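Local coordinates for type IV pilus secretin PilQ family protein (Vibrio cholerae, PDB 6W6M) that probably forms the gated outer-membrane channel through which the type IV competence pilus of the bacterium passes, at residues 382-394 / 403-415. Residues are numbered along the deposited sequence; the frame is centred on the assembly and turned at random.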
ATOM      1  N   LEU A 382      28.920  -7.680  63.651  1.00 80.97           N
ATOM      2  CA  LEU A 382      29.390  -8.453  62.512  1.00 80.97           C
ATOM      3  C   LEU A 382      28.776  -9.841  62.542  1.00 80.97           C
ATOM      4  O   LEU A 382      29.467 -10.858  62.503  1.00 80.97           O
ATOM      5  CB  LEU A 382      30.911  -8.518  62.510  1.00 80.97           C
ATOM      6  CG  LEU A 382      31.601  -7.161  62.384  1.00 80.97           C
ATOM      7  CD1 LEU A 382      33.090  -7.303  62.447  1.00 80.97           C
ATOM      8  CD2 LEU A 382      31.195  -6.474  61.103  1.00 80.97           C
ATOM      9  N   ALA A 383      27.456  -9.896  62.674  1.00 82.35           N
ATOM     10  CA  ALA A 383      26.763 -11.166  62.805  1.00 82.35           C
ATOM     11  C   ALA A 383      26.766 -11.942  61.494  1.00 82.35           C
ATOM     12  O   ALA A 383      26.672 -11.370  60.408  1.00 82.35           O
ATOM     13  CB  ALA A 383      25.324 -10.943  63.257  1.00 82.35           C
ATOM     14  N   SER A 384      26.856 -13.264  61.613  1.00 83.29           N
ATOM     15  CA  SER A 384      26.720 -14.143  60.460  1.00 83.29           C
ATOM     16  C   SER A 384      25.336 -13.998  59.849  1.00 83.29           C
ATOM     17  O   SER A 384      24.327 -14.289  60.494  1.00 83.29           O
ATOM     18  CB  SER A 384      26.968 -15.590  60.870  1.00 83.29           C
ATOM     19  OG  SER A 384      26.381 -16.483  59.950  1.00 83.29           O
ATOM     20  N   THR A 385      25.292 -13.559  58.597  1.00 87.91           N
ATOM     21  CA  THR A 385      24.048 -13.201  57.921  1.00 87.91           C
ATOM     22  C   THR A 385      23.573 -14.380  57.080  1.00 87.91           C
ATOM     23  O   THR A 385      24.017 -14.564  55.945  1.00 87.91           O
ATOM     24  CB  THR A 385      24.248 -11.959  57.059  1.00 87.91           C
ATOM     25  OG1 THR A 385      25.271 -12.211  56.089  1.00 87.91           O
ATOM     26  CG2 THR A 385      24.645 -10.771  57.920  1.00 87.91           C
ATOM     27  N   SER A 386      22.659 -15.163  57.635  1.00 87.92           N
ATOM     28  CA  SER A 386      22.077 -16.316  56.956  1.00 87.92           C
ATOM     29  C   SER A 386      20.764 -16.633  57.655  1.00 87.92           C
ATOM     30  O   SER A 386      20.389 -15.983  58.633  1.00 87.92           O
ATOM     31  CB  SER A 386      23.015 -17.520  56.969  1.00 87.92           C
ATOM     32  OG  SER A 386      24.275 -17.192  56.420  1.00 87.92           O
ATOM     33  N   ALA A 387      20.063 -17.640  57.144  1.00 89.09           N
ATOM     34  CA  ALA A 387      18.797 -18.052  57.731  1.00 89.09           C
ATOM     35  C   ALA A 387      18.916 -19.286  58.613  1.00 89.09           C
ATOM     36  O   ALA A 387      17.995 -19.567  59.386  1.00 89.09           O
ATOM     37  CB  ALA A 387      17.764 -18.316  56.631  1.00 89.09           C
ATOM     38  N   ASN A 388      20.018 -20.025  58.512  1.00 86.41           N
ATOM     39  CA  ASN A 388      20.237 -21.235  59.288  1.00 86.41           C
ATOM     40  C   ASN A 388      21.396 -21.100  60.262  1.00 86.41           C
ATOM     41  O   ASN A 388      21.930 -22.113  60.718  1.00 86.41           O
ATOM     42  CB  ASN A 388      20.483 -22.419  58.355  1.00 86.41           C
ATOM     43  CG  ASN A 388      19.493 -22.485  57.223  1.00 86.41           C
ATOM     44  OD1 ASN A 388      19.853 -22.780  56.091  1.00 86.41           O
ATOM     45  ND2 ASN A 388      18.234 -22.210  57.523  1.00 86.41           N
ATOM     46  N   ALA A 389      21.806 -19.878  60.577  1.00 84.50           N
ATOM     47  CA  ALA A 389      22.949 -19.690  61.452  1.00 84.50           C
ATOM     48  C   ALA A 389      22.555 -19.882  62.908  1.00 84.50           C
ATOM     49  O   ALA A 389      21.486 -19.453  63.345  1.00 84.50           O
ATOM     50  CB  ALA A 389      23.546 -18.301  61.249  1.00 84.50           C
ATOM     51  N   SER A 390      23.443 -20.516  63.669  1.00 81.82           N
ATOM     52  CA  SER A 390      23.212 -20.808  65.076  1.00 81.82           C
ATOM     53  C   SER A 390      24.095 -19.925  65.943  1.00 81.82           C
ATOM     54  O   SER A 390      25.239 -19.646  65.587  1.00 81.82           O
ATOM     55  CB  SER A 390      23.486 -22.268  65.378  1.00 81.82           C
ATOM     56  OG  SER A 390      22.635 -23.094  64.614  1.00 81.82           O
ATOM     57  N   SER A 391      23.576 -19.502  67.090  1.00 84.10           N
ATOM     58  CA  SER A 391      24.242 -18.510  67.919  1.00 84.10           C
ATOM     59  C   SER A 391      24.248 -18.936  69.381  1.00 84.10           C
ATOM     60  O   SER A 391      23.650 -19.939  69.766  1.00 84.10           O
ATOM     61  CB  SER A 391      23.562 -17.148  67.780  1.00 84.10           C
ATOM     62  OG  SER A 391      22.157 -17.285  67.858  1.00 84.10           O
ATOM     63  N   ILE A 392      24.958 -18.158  70.190  1.00 83.52           N
ATOM     64  CA  ILE A 392      24.905 -18.287  71.646  1.00 83.52           C
ATOM     65  C   ILE A 392      25.427 -16.994  72.256  1.00 83.52           C
ATOM     66  O   ILE A 392      26.405 -16.417  71.779  1.00 83.52           O
ATOM     67  CB  ILE A 392      25.686 -19.528  72.140  1.00 83.52           C
ATOM     68  CG1 ILE A 392      25.351 -19.813  73.601  1.00 83.52           C
ATOM     69  CG2 ILE A 392      27.175 -19.357  71.961  1.00 83.52           C
ATOM     70  CD1 ILE A 392      26.039 -21.019  74.159  1.00 83.52           C
ATOM     71  N   ALA A 393      24.765 -16.538  73.318  1.00 86.46           N
ATOM     72  CA  ALA A 393      25.039 -15.229  73.894  1.00 86.46           C
ATOM     73  C   ALA A 393      25.098 -15.089  75.408  1.00 86.46           C
ATOM     74  O   ALA A 393      24.227 -15.584  76.122  1.00 86.46           O
ATOM     75  CB  ALA A 393      24.004 -14.249  73.363  1.00 30.00           C
ATOM     76  N   PHE A 394      26.140 -14.423  75.890  1.00 88.44           N
ATOM     77  CA  PHE A 394      26.434 -14.279  77.306  1.00 88.44           C
ATOM     78  C   PHE A 394      26.302 -12.820  77.718  1.00 88.44           C
ATOM     79  O   PHE A 394      26.480 -11.904  76.912  1.00 88.44           O
ATOM     80  CB  PHE A 394      27.840 -14.776  77.636  1.00 88.44           C
ATOM     81  CG  PHE A 394      28.133 -16.158  77.130  1.00 88.44           C
ATOM     82  CD1 PHE A 394      28.865 -16.344  75.971  1.00 88.44           C
ATOM     83  CD2 PHE A 394      27.686 -17.271  77.816  1.00 88.44           C
ATOM     84  CE1 PHE A 394      29.141 -17.610  75.508  1.00 88.44           C
ATOM     85  CE2 PHE A 394      27.961 -18.538  77.355  1.00 88.44           C
ATOM     86  CZ  PHE A 394      28.689 -18.707  76.201  1.00 88.44           C
ATOM     87  N   THR A 403      27.046  -0.942  84.975  1.00102.12           N
ATOM     88  CA  THR A 403      27.767  -1.680  83.949  1.00102.12           C
ATOM     89  C   THR A 403      26.891  -2.746  83.299  1.00102.12           C
ATOM     90  O   THR A 403      26.108  -3.427  83.960  1.00102.12           O
ATOM     91  CB  THR A 403      29.010  -2.324  84.556  1.00102.12           C
ATOM     92  OG1 THR A 403      29.866  -1.298  85.072  1.00102.12           O
ATOM     93  CG2 THR A 403      29.765  -3.141  83.522  1.00102.12           C
ATOM     94  N   LEU A 404      27.037  -2.885  81.982  1.00 96.08           N
ATOM     95  CA  LEU A 404      26.392  -3.937  81.208  1.00 96.08           C
ATOM     96  C   LEU A 404      27.345  -4.358  80.103  1.00 96.08           C
ATOM     97  O   LEU A 404      28.004  -3.510  79.500  1.00 96.08           O
ATOM     98  CB  LEU A 404      25.063  -3.457  80.614  1.00 96.08           C
ATOM     99  CG  LEU A 404      24.157  -4.476  79.928  1.00 96.08           C
ATOM    100  CD1 LEU A 404      22.711  -4.104  80.134  1.00 96.08           C
ATOM    101  CD2 LEU A 404      24.434  -4.559  78.458  1.00 96.08           C
ATOM    102  N   LEU A 405      27.423  -5.663  79.848  1.00 92.97           N
ATOM    103  CA  LEU A 405      28.221  -6.118  78.718  1.00 92.97           C
ATOM    104  C   LEU A 405      27.617  -7.380  78.117  1.00 92.97           C
ATOM    105  O   LEU A 405      27.240  -8.301  78.843  1.00 92.97           O
ATOM    106  CB  LEU A 405      29.679  -6.349  79.121  1.00 92.97           C
ATOM    107  CG  LEU A 405      30.754  -6.653  78.088  1.00 92.97           C
ATOM    108  CD1 LEU A 405      32.096  -6.068  78.510  1.00 92.97           C
ATOM    109  CD2 LEU A 405      30.861  -8.156  77.891  1.00 92.97           C
ATOM    110  N   ASP A 406      27.541  -7.410  76.783  1.00 91.34           N
ATOM    111  CA  ASP A 406      26.927  -8.492  76.022  1.00 91.34           C
ATOM    112  C   ASP A 406      27.892  -9.035  74.977  1.00 91.34           C
ATOM    113  O   ASP A 406      28.631  -8.269  74.350  1.00 91.34           O
ATOM    114  CB  ASP A 406      25.676  -8.011  75.308  1.00 91.34           C
ATOM    115  CG  ASP A 406      24.540  -7.739  76.244  1.00 91.34           C
ATOM    116  OD1 ASP A 406      24.795  -7.520  77.440  1.00 91.34           O
ATOM    117  OD2 ASP A 406      23.385  -7.761  75.788  1.00 91.34           O
ATOM    118  N   LEU A 407      27.839 -10.352  74.749  1.00 84.27           N
ATOM    119  CA  LEU A 407      28.683 -10.992  73.743  1.00 84.27           C
ATOM    120  C   LEU A 407      27.968 -12.173  73.109  1.00 84.27           C
ATOM    121  O   LEU A 407      27.637 -13.127  73.809  1.00 84.27           O
ATOM    122  CB  LEU A 407      30.001 -11.466  74.357  1.00 84.27           C
ATOM    123  CG  LEU A 407      30.977 -12.223  73.455  1.00 84.27           C
ATOM    124  CD1 LEU A 407      31.459 -11.354  72.322  1.00 84.27           C
ATOM    125  CD2 LEU A 407      32.159 -12.724  74.247  1.00 84.27           C
ATOM    126  N   GLU A 408      27.782 -12.142  71.786  1.00 82.91           N
ATOM    127  CA  GLU A 408      27.116 -13.212  71.050  1.00 82.91           C
ATOM    128  C   GLU A 408      27.993 -13.716  69.913  1.00 82.91           C
ATOM    129  O   GLU A 408      28.588 -12.920  69.183  1.00 82.91           O
ATOM    130  CB  GLU A 408      25.783 -12.743  70.481  1.00 82.91           C
ATOM    131  CG  GLU A 408      25.018 -13.831  69.770  1.00 82.91           C
ATOM    132  CD  GLU A 408      23.676 -13.362  69.253  1.00 82.91           C
ATOM    133  OE1 GLU A 408      23.358 -12.171  69.419  1.00 82.91           O
ATOM    134  OE2 GLU A 408      22.937 -14.179  68.665  1.00 82.91           O
ATOM    135  N   LEU A 409      28.063 -15.052  69.735  1.00 80.14           N
ATOM    136  CA  LEU A 409      28.758 -15.701  68.636  1.00 80.14           C
ATOM    137  C   LEU A 409      27.750 -16.389  67.730  1.00 80.14           C
ATOM    138  O   LEU A 409      26.721 -16.878  68.199  1.00 80.14           O
ATOM    139  CB  LEU A 409      29.752 -16.735  69.150  1.00 80.14           C
ATOM    140  CG  LEU A 409      30.927 -16.213  69.965  1.00 80.14           C
ATOM    141  CD1 LEU A 409      31.723 -17.368  70.514  1.00 80.14           C
ATOM    142  CD2 LEU A 409      31.810 -15.327  69.123  1.00 80.14           C
ATOM    143  N   SER A 410      28.035 -16.425  66.455  1.00 78.53           N
ATOM    144  CA  SER A 410      27.155 -17.130  65.533  1.00 78.53           C
ATOM    145  C   SER A 410      27.972 -17.777  64.429  1.00 78.53           C
ATOM    146  O   SER A 410      29.055 -17.308  64.083  1.00 78.53           O
ATOM    147  CB  SER A 410      26.098 -16.203  64.936  1.00 78.53           C
ATOM    148  OG  SER A 410      26.702 -15.202  64.151  1.00 78.53           O
ATOM    149  N   ALA A 411      27.429 -18.855  63.872  1.00 77.39           N
ATOM    150  CA  ALA A 411      28.177 -19.696  62.952  1.00 77.39           C
ATOM    151  C   ALA A 411      27.227 -20.406  62.000  1.00 77.39           C
ATOM    152  O   ALA A 411      26.019 -20.485  62.237  1.00 77.39           O
ATOM    153  CB  ALA A 411      29.026 -20.709  63.708  1.00 77.39           C
ATOM    154  N   LEU A 412      27.794 -20.919  60.906  1.00 80.26           N
ATOM    155  CA  LEU A 412      27.061 -21.761  59.966  1.00 80.26           C
ATOM    156  C   LEU A 412      28.047 -22.525  59.100  1.00 80.26           C
ATOM    157  O   LEU A 412      29.121 -22.014  58.789  1.00 80.26           O
ATOM    158  CB  LEU A 412      26.130 -20.935  59.077  1.00 80.26           C
ATOM    159  CG  LEU A 412      25.354 -21.686  57.998  1.00 80.26           C
ATOM    160  CD1 LEU A 412      24.417 -22.683  58.621  1.00 80.26           C
ATOM    161  CD2 LEU A 412      24.588 -20.718  57.140  1.00 80.26           C
ATOM    162  N   GLN A 413      27.713 -23.762  58.720  1.00 79.26           N
ATOM    163  CA  GLN A 413      28.552 -24.569  57.834  1.00 79.26           C
ATOM    164  C   GLN A 413      27.742 -25.629  57.082  1.00 79.26           C
ATOM    165  O   GLN A 413      27.254 -26.567  57.704  1.00 79.26           O
ATOM    166  CB  GLN A 413      29.657 -25.258  58.629  1.00 79.26           C
ATOM    167  CG  GLN A 413      30.655 -25.999  57.755  1.00 79.26           C
ATOM    168  CD  GLN A 413      31.833 -26.532  58.539  1.00 79.26           C
ATOM    169  OE1 GLN A 413      31.964 -26.277  59.733  1.00 79.26           O
ATOM    170  NE2 GLN A 413      32.698 -27.282  57.868  1.00 79.26           N
ATOM    171  N   ASN A 414      27.592 -25.513  55.759  1.00 77.92           N
ATOM    172  CA  ASN A 414      26.826 -26.534  55.055  1.00 77.92           C
ATOM    173  C   ASN A 414      27.556 -27.023  53.815  1.00 77.92           C
ATOM    174  O   ASN A 414      28.619 -26.518  53.454  1.00 77.92           O
ATOM    175  CB  ASN A 414      25.421 -26.059  54.693  1.00 77.92           C
ATOM    176  CG  ASN A 414      25.411 -25.034  53.624  1.00 77.92           C
ATOM    177  OD1 ASN A 414      26.320 -24.226  53.520  1.00 77.92           O
ATOM    178  ND2 ASN A 414      24.364 -25.042  52.819  1.00 77.92           N
ATOM    179  N   GLU A 415      26.964 -28.025  53.179  1.00 76.89           N
ATOM    180  CA  GLU A 415      27.648 -28.879  52.226  1.00 76.89           C
ATOM    181  C   GLU A 415      26.628 -29.638  51.391  1.00 76.89           C
ATOM    182  O   GLU A 415      25.565 -30.008  51.885  1.00 76.89           O
ATOM    183  CB  GLU A 415      28.565 -29.828  52.975  1.00 76.89           C
ATOM    184  CG  GLU A 415      28.785 -31.147  52.327  1.00 76.89           C
ATOM    185  CD  GLU A 415      29.683 -32.029  53.154  1.00 76.89           C
ATOM    186  OE1 GLU A 415      29.584 -31.970  54.395  1.00 76.89           O
ATOM    187  OE2 GLU A 415      30.497 -32.773  52.566  1.00 76.89           O
TER
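Ser-390, Ile-392 and Phe-394 pair with Ala-411, Leu-409 and Leu-407 through reciprocal backbone hydrogen bonds, which establish the antiparallel register. Ser-390 N lies 2.9 Å from Ala-411 O, and Leu-409 N 3.0 Å from Ile-392 O; the bond from Phe-394 N to Leu-407 O is nearly straight, at 169°. Between them lie the non-hydrogen-bonded pairs Ser-391 with Ser-410 and Ala-393 with Glu-408, and the two strand axes run at 165°.

Polar side chains gather on the face that carries Ser-391, Ala-393, Glu-408 and Ser-410. With CG of Glu-408 anti to the backbone N (chi1 -177°), its extended chain stands off the sheet and leans toward Ser-391, while its CB packs 3.7 Å from Ala-393 CB. Its OE1 makes a salt bridge with Arg-341, while Ser-391 OG hydrogen-bonds Gly-355 O of a neighbouring subunit. Ser-410 OG accepts the N-H of Ser-384 N at 3.2 Å, tying the incoming loop to the strand.

Van der Waals packing is concentrated at Leu-412, whose CB lies 4.3 Å from Ala-389 CB. Its two methyls touch different loop residues: CD1 is 4.0 Å from Asn-388 CB and CD2 3.6 Å from Ser-386 CB.

Strands 390-397 and 404-429 thus form a beta hairpin, whose sheet continues into a neighbouring subunit, as expected of the multi-subunit beta barrel of secretins.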